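Local coordinates for protein (soluble lytic transglycosylase SLT70) (Escherichia coli, PDB 1QSA) that cleaves the glycosidic bonds between N-acetylmuramic acid and N-acetylglucosamine in peptidoglycan, leaving a 1,6-anhydro bond in the N-acetylmuramic acid residue, at residues V175-G178 with Q179-A182; E465-Q468 with S469-M472; Y533-Y536 with V537-Q540. All blocks are in the same frame, centred on the assembly; numbering follows the deposited sequence.

Interaction 1 of 3, residues V175-G178 with Q179-A182; sequences VLAG and QMPA. With SO4 (sulfate ion), chain M.
Gln179 N donates to Leu176 O at 3.1 Å. The same N-H makes a weak bond to Val175 O at 3.3 Å. Met180 N reaches Ala177 O at 3.2 Å, also weakly. Two of these three bonds span only three residues. They turn the chain from helix 170-178 into the loop that leads to helix 185-196. The turn joins two successive helices of the alpha-superhelix. Beyond the turn, Ala182 N binds O2 of a sulfate ion at 2.9 Å. Arg147 holds the same ion, which probably comes from the crystallisation liquor.

The Gln179 side chain runs back beside Val175, both pointing the same way. Its CG lies next to its own backbone N (chi1 -49°), and the extended chain brings NE2 to 3.5 Å from Val175 CG1 in the conformer described; a second one makes this contact less certain. This side is exposed. On the buried side Met180 CB packs against Ala177 O at 3.3 Å. The methionine chain then bends, and CE comes to 4.4 Å from Ala177 CB. Ile161 and Ile191 of the flanking helices also touch Met180.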
loop_
_atom_site.group_PDB
_atom_site.type_symbol
_atom_site.label_atom_id
_atom_site.label_comp_id
_atom_site.label_asym_id
_atom_site.label_seq_id
_atom_site.Cartn_x
_atom_site.Cartn_y
_atom_site.Cartn_z
ATOM N N VAL A 175 3.686 5.274 27.875
ATOM C CA VAL A 175 4.643 4.366 28.511
ATOM C C VAL A 175 5.985 5.078 28.742
ATOM O O VAL A 175 6.568 4.981 29.831
ATOM C CB VAL A 175 4.870 3.073 27.664
ATOM C CG1 VAL A 175 6.075 2.265 28.189
ATOM C CG2 VAL A 175 3.630 2.207 27.719
ATOM N N LEU A 176 6.449 5.819 27.739
ATOM C CA LEU A 176 7.721 6.534 27.835
ATOM C C LEU A 176 7.670 7.614 28.919
ATOM O O LEU A 176 8.574 7.704 29.752
ATOM C CB LEU A 176 8.100 7.141 26.479
ATOM C CG LEU A 176 8.481 6.144 25.367
ATOM C CD1 LEU A 176 8.718 6.872 24.064
ATOM C CD2 LEU A 176 9.726 5.355 25.757
ATOM N N ALA A 177 6.592 8.393 28.937
ATOM C CA ALA A 177 6.442 9.454 29.929
ATOM C C ALA A 177 6.282 8.879 31.339
ATOM O O ALA A 177 6.702 9.502 32.316
ATOM C CB ALA A 177 5.271 10.378 29.574
ATOM N N GLY A 178 5.689 7.689 31.439
ATOM C CA GLY A 178 5.529 7.044 32.737
ATOM C C GLY A 178 6.873 6.631 33.331
ATOM O O GLY A 178 6.999 6.487 34.543
ATOM N N GLN A 179 7.871 6.425 32.473
ATOM C CA GLN A 179 9.222 6.044 32.903
ATOM C C GLN A 179 10.192 7.202 32.621
ATOM O O GLN A 179 11.377 6.988 32.420
ATOM C CB GLN A 179 9.695 4.805 32.119
ATOM C CG GLN A 179 8.706 3.635 32.063
ATOM C CD GLN A 179 9.126 2.538 31.086
ATOM O OE1 GLN A 179 10.238 2.541 30.560
ATOM N NE2 GLN A 179 8.231 1.591 30.845
ATOM N N MET A 180 9.687 8.432 32.612
ATOM C CA MET A 180 10.514 9.604 32.303
ATOM C C MET A 180 11.795 9.806 33.123
ATOM O O MET A 180 11.793 9.624 34.345
ATOM C CB MET A 180 9.667 10.875 32.451
ATOM C CG MET A 180 10.287 12.115 31.844
ATOM S SD MET A 180 10.190 12.070 30.061
ATOM C CE MET A 180 8.696 13.053 29.777
ATOM N N PRO A 181 12.919 10.123 32.451
ATOM C CA PRO A 181 14.171 10.361 33.177
ATOM C C PRO A 181 13.914 11.592 34.059
ATOM O O PRO A 181 13.074 12.431 33.723
ATOM C CB PRO A 181 15.153 10.714 32.062
ATOM C CG PRO A 181 14.648 9.921 30.892
ATOM C CD PRO A 181 13.149 10.037 30.998
ATOM N N ALA A 182 14.644 11.714 35.164
ATOM C CA ALA A 182 14.464 12.844 36.078
ATOM C C ALA A 182 14.543 14.219 35.416
ATOM O O ALA A 182 13.847 15.146 35.839
ATOM C CB ALA A 182 15.464 12.753 37.230
HETATM S S SO4 M . 16.785 8.632 35.675
HETATM O O1 SO4 M . 17.446 9.640 34.822
HETATM O O2 SO4 M . 15.568 9.209 36.275
HETATM O O3 SO4 M . 16.435 7.445 34.867
HETATM O O4 SO4 M . 17.706 8.225 36.757
#

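Interaction 2 of 3, residues E465-Q468 with S469-M472; sequences EIPQ and SYAM. With SO4 (sulfate ion), chain L.
Ile466 meets Tyr470 with its CG2 methyl, which lies at the ring edge, near the ring plane, 4.1 Å from CD2. The two side chains cross at about a right angle. Ile466 CD1 turns instead to the Ala471 methyl.

Pro467 follows at the N-cap position of helix 468-479. Its ring carbon CD rests 3.8 Å from Tyr470 CB. Its carbonyl starts the helix: Ala471 N donates to Pro467 O at 3.1 Å, and Tyr470 N adds a weak bond. This helix belongs to the lysozyme-like Slt-type domain and carries Glu478, the predicted active-site residue, further along. Tyr470 OH bonds to Ser549 and Ser548, and Ser469 OG to Asp595, so both side chains tie the helix start to other helices.

Gln468 N binds O1 of a sulfate ion at 2.7 Å. An anion at this place would probably be favoured by the helix dipole. Gln468 O takes Met472 N at 3.0 Å. The Gln468 side chain is extended, with CG opposite the backbone N (chi1 -174°), and runs alongside Met472. NE2 makes a weak bond to Met472 SD at 3.5 Å and another to Asn454.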
loop_
_atom_site.group_PDB
_atom_site.type_symbol
_atom_site.label_atom_id
_atom_site.label_comp_id
_atom_site.label_asym_id
_atom_site.label_seq_id
_atom_site.Cartn_x
_atom_site.Cartn_y
_atom_site.Cartn_z
ATOM N N GLU A 465 -24.532 -7.455 -16.801
ATOM C CA GLU A 465 -24.371 -6.252 -17.609
ATOM C C GLU A 465 -22.948 -5.685 -17.559
ATOM O O GLU A 465 -22.521 -4.995 -18.480
ATOM C CB GLU A 465 -25.372 -5.188 -17.163
ATOM C CG GLU A 465 -26.824 -5.672 -17.198
ATOM C CD GLU A 465 -27.757 -4.738 -16.468
ATOM O OE1 GLU A 465 -27.708 -4.705 -15.222
ATOM O OE2 GLU A 465 -28.535 -4.016 -17.140
ATOM N N ILE A 466 -22.219 -5.955 -16.478
ATOM C CA ILE A 466 -20.831 -5.494 -16.386
ATOM C C ILE A 466 -20.022 -6.112 -17.529
ATOM O O ILE A 466 -20.160 -7.308 -17.821
ATOM C CB ILE A 466 -20.142 -5.898 -15.025
ATOM C CG1 ILE A 466 -20.352 -7.391 -14.710
ATOM C CG2 ILE A 466 -20.630 -4.983 -13.891
ATOM C CD1 ILE A 466 -19.420 -7.905 -13.598
ATOM N N PRO A 467 -19.254 -5.290 -18.263
ATOM C CA PRO A 467 -18.445 -5.825 -19.368
ATOM C C PRO A 467 -17.334 -6.752 -18.848
ATOM O O PRO A 467 -16.818 -6.561 -17.742
ATOM C CB PRO A 467 -17.828 -4.565 -19.978
ATOM C CG PRO A 467 -18.821 -3.500 -19.675
ATOM C CD PRO A 467 -19.223 -3.821 -18.242
ATOM N N GLN A 468 -16.967 -7.755 -19.637
ATOM C CA GLN A 468 -15.874 -8.657 -19.241
ATOM C C GLN A 468 -14.592 -7.851 -18.977
ATOM O O GLN A 468 -13.913 -8.068 -17.977
ATOM C CB GLN A 468 -15.600 -9.692 -20.327
ATOM C CG GLN A 468 -14.571 -10.741 -19.886
ATOM C CD GLN A 468 -14.133 -11.639 -21.023
ATOM O OE1 GLN A 468 -14.912 -11.924 -21.931
ATOM N NE2 GLN A 468 -12.884 -12.090 -20.981
ATOM N N SER A 469 -14.282 -6.908 -19.865
ATOM C CA SER A 469 -13.093 -6.065 -19.739
ATOM C C SER A 469 -13.082 -5.303 -18.412
ATOM O O SER A 469 -12.035 -5.157 -17.776
ATOM C CB SER A 469 -13.027 -5.075 -20.915
ATOM O OG SER A 469 -14.114 -4.151 -20.875
ATOM N N TYR A 470 -14.259 -4.855 -17.995
ATOM C CA TYR A 470 -14.403 -4.103 -16.762
ATOM C C TYR A 470 -14.113 -4.972 -15.534
ATOM O O TYR A 470 -13.401 -4.532 -14.623
ATOM C CB TYR A 470 -15.794 -3.469 -16.694
ATOM C CG TYR A 470 -16.032 -2.707 -15.423
ATOM C CD1 TYR A 470 -15.137 -1.708 -15.007
ATOM C CD2 TYR A 470 -17.118 -3.013 -14.599
ATOM C CE1 TYR A 470 -15.318 -1.037 -13.790
ATOM C CE2 TYR A 470 -17.310 -2.349 -13.389
ATOM C CZ TYR A 470 -16.408 -1.368 -12.992
ATOM O OH TYR A 470 -16.588 -0.740 -11.774
ATOM N N ALA A 471 -14.678 -6.182 -15.496
ATOM C CA ALA A 471 -14.420 -7.110 -14.378
ATOM C C ALA A 471 -12.919 -7.412 -14.302
ATOM O O ALA A 471 -12.328 -7.459 -13.217
ATOM C CB ALA A 471 -15.202 -8.396 -14.557
ATOM N N MET A 472 -12.294 -7.577 -15.463
ATOM C CA MET A 472 -10.861 -7.827 -15.530
ATOM C C MET A 472 -10.038 -6.640 -15.028
ATOM O O MET A 472 -9.050 -6.840 -14.322
ATOM C CB MET A 472 -10.459 -8.243 -16.947
ATOM C CG MET A 472 -11.016 -9.619 -17.284
ATOM S SD MET A 472 -10.748 -10.153 -18.975
ATOM C CE MET A 472 -9.045 -10.761 -18.891
HETATM S S SO4 L . -19.057 -7.888 -22.909
HETATM O O1 SO4 L . -18.578 -8.575 -21.698
HETATM O O2 SO4 L . -18.033 -6.946 -23.392
HETATM O O3 SO4 L . -19.335 -8.879 -23.964
HETATM O O4 SO4 L . -20.290 -7.138 -22.605
#

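Interaction 3 of 3, residues Y533-Y536 with V537-Q540; sequences YLQY and VYQQ
Val537 fills the tight side of this helical turn. Its CG1 methyl touches two tyrosines: it lies 3.8 Å from Tyr533 CZ and 3.9 Å from Tyr536 CD2. Its CG2 methyl packs on Leu534 O at 3.4 Å. CG1 lies beside the valine's own backbone N (chi1 -65°), which turns it toward both rings. Pro556 and Ala551 also touch Val537, and Leu534 packs on Tyr552. Tyr538, likewise buried, presses CB on Leu534 O, while its ring leads off to Ile466 and Ser548.

Both segments lie at the C-terminal end of helix 523-540, inside the Slt-type domain. Four backbone bonds of the alpha-helical i to i+4 pattern join them.

The other side is polar and more open. Tyr536 O there accepts two donors, Gln540 N and Gln539 NE2. The side-chain donor, 3.0 Å from Tyr536 O, uses a lone pair in the carbonyl plane. Gln539 can fold back to it because CG stands between its backbone N and carbonyl carbon (chi1 65°) and the chain bends again at chi2. Gln540 instead runs alongside Tyr536 in one of two conformers, its amide plane turned 73° from the ring. There NE2 gives a weak and doubtful bond to Tyr536 OH at 2.9 Å. The Tyr536 ring also packs on Met508 and Phe509. With an alanine here the carbonyl would stay, but Val537 CG1 would probably be uncovered on one side and Met508 and Phe509 left without the ring they pack on. Gln535 sends OE1 away to the backbone N-H groups of Glu465 and Ile466, while its NE2 lies 3.8 Å from Gln539 CB.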
loop_
_atom_site.group_PDB
_atom_site.type_symbol
_atom_site.label_atom_id
_atom_site.label_comp_id
_atom_site.label_asym_id
_atom_site.label_seq_id
_atom_site.Cartn_x
_atom_site.Cartn_y
_atom_site.Cartn_z
ATOM N N TYR A 533 -20.912 -9.236 -6.916
ATOM C CA TYR A 533 -20.978 -7.979 -6.160
ATOM C C TYR A 533 -20.771 -6.777 -7.087
ATOM O O TYR A 533 -21.469 -5.760 -6.976
ATOM C CB TYR A 533 -19.953 -7.954 -5.027
ATOM C CG TYR A 533 -20.153 -6.760 -4.104
ATOM C CD1 TYR A 533 -21.315 -6.640 -3.336
ATOM C CD2 TYR A 533 -19.237 -5.708 -4.087
ATOM C CE1 TYR A 533 -21.566 -5.482 -2.579
ATOM C CE2 TYR A 533 -19.481 -4.545 -3.328
ATOM C CZ TYR A 533 -20.645 -4.443 -2.591
ATOM O OH TYR A 533 -20.923 -3.268 -1.911
ATOM N N LEU A 534 -19.833 -6.908 -8.026
ATOM C CA LEU A 534 -19.551 -5.823 -8.970
ATOM C C LEU A 534 -20.796 -5.517 -9.806
ATOM O O LEU A 534 -21.151 -4.350 -9.998
ATOM C CB LEU A 534 -18.367 -6.209 -9.858
ATOM C CG LEU A 534 -17.815 -5.110 -10.784
ATOM C CD1 LEU A 534 -17.338 -3.903 -9.973
ATOM C CD2 LEU A 534 -16.689 -5.682 -11.637
ATOM N N GLN A 535 -21.498 -6.564 -10.242
ATOM C CA GLN A 535 -22.733 -6.391 -11.014
ATOM C C GLN A 535 -23.798 -5.701 -10.142
ATOM O O GLN A 535 -24.540 -4.840 -10.617
ATOM C CB GLN A 535 -23.245 -7.759 -11.503
ATOM C CG GLN A 535 -24.681 -7.756 -12.046
ATOM C CD GLN A 535 -24.905 -6.838 -13.232
ATOM O OE1 GLN A 535 -24.022 -6.631 -14.064
ATOM N NE2 GLN A 535 -26.116 -6.306 -13.330
ATOM N N TYR A 536 -23.835 -6.048 -8.855
ATOM C CA TYR A 536 -24.784 -5.447 -7.925
ATOM C C TYR A 536 -24.585 -3.928 -7.839
ATOM O O TYR A 536 -25.539 -3.174 -8.036
ATOM C CB TYR A 536 -24.660 -6.090 -6.535
ATOM C CG TYR A 536 -25.364 -5.326 -5.424
ATOM C CD1 TYR A 536 -26.746 -5.145 -5.424
ATOM C CD2 TYR A 536 -24.630 -4.768 -4.380
ATOM C CE1 TYR A 536 -27.380 -4.416 -4.392
ATOM C CE2 TYR A 536 -25.250 -4.049 -3.363
ATOM C CZ TYR A 536 -26.613 -3.879 -3.372
ATOM O OH TYR A 536 -27.200 -3.188 -2.333
ATOM N N VAL A 537 -23.360 -3.475 -7.573
ATOM C CA VAL A 537 -23.133 -2.026 -7.480
ATOM C C VAL A 537 -23.261 -1.343 -8.850
ATOM O O VAL A 537 -23.659 -0.182 -8.938
ATOM C CB VAL A 537 -21.802 -1.652 -6.747
ATOM C CG1 VAL A 537 -21.872 -2.086 -5.273
ATOM C CG2 VAL A 537 -20.603 -2.261 -7.430
ATOM N N TYR A 538 -22.951 -2.076 -9.914
ATOM C CA TYR A 538 -23.066 -1.543 -11.269
ATOM C C TYR A 538 -24.538 -1.194 -11.595
ATOM O O TYR A 538 -24.853 -0.052 -11.935
ATOM C CB TYR A 538 -22.502 -2.555 -12.275
ATOM C CG TYR A 538 -22.386 -2.071 -13.715
ATOM C CD1 TYR A 538 -21.449 -1.096 -14.077
ATOM C CD2 TYR A 538 -23.169 -2.636 -14.724
ATOM C CE1 TYR A 538 -21.293 -0.706 -15.413
ATOM C CE2 TYR A 538 -23.020 -2.254 -16.062
ATOM C CZ TYR A 538 -22.071 -1.286 -16.391
ATOM O OH TYR A 538 -21.909 -0.891 -17.696
ATOM N N GLN A 539 -25.450 -2.151 -11.417
ATOM C CA GLN A 539 -26.858 -1.898 -11.705
ATOM C C GLN A 539 -27.457 -0.892 -10.724
ATOM O O GLN A 539 -28.273 -0.066 -11.110
ATOM C CB GLN A 539 -27.661 -3.215 -11.713
ATOM C CG GLN A 539 -27.750 -3.953 -10.373
ATOM C CD GLN A 539 -28.807 -3.376 -9.431
ATOM O OE1 GLN A 539 -29.885 -2.976 -9.864
ATOM N NE2 GLN A 539 -28.490 -3.329 -8.139
ATOM N N GLN A 540 -26.992 -0.924 -9.476
ATOM C CA GLN A 540 -27.501 -0.021 -8.450
ATOM C C GLN A 540 -27.264 1.447 -8.818
ATOM O O GLN A 540 -28.116 2.307 -8.565
ATOM C CB GLN A 540 -26.898 -0.333 -7.085
ATOM C CG GLN A 540 -27.613 0.398 -5.957
ATOM C CD GLN A 540 -27.249 -0.133 -4.595
ATOM O OE1 GLN A 540 -26.281 0.311 -3.976
ATOM N NE2 GLN A 540 -28.029 -1.095 -4.114
#

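Interaction 1 comes first along the chain. It lies where helix 170-178 gives way to the short loop before helix 185-196. Its centre is about 57 Å from that of interaction 2 and about 54 Å from that of interaction 3, on the opposite side of the chain's centre. Interaction 2 follows, where a loop after helix 454-461 enters helix 468-479. Interaction 3 lies later, on the last turns of helix 523-540. The three contacts are in series; none nests or crosses. Each is local and closes only a turn. Interactions 2 and 3 touch: Ile466 CG2 packs on the Tyr538 ring. This joins the loop before helix 468-479 to helix 523-540 within the Slt domain.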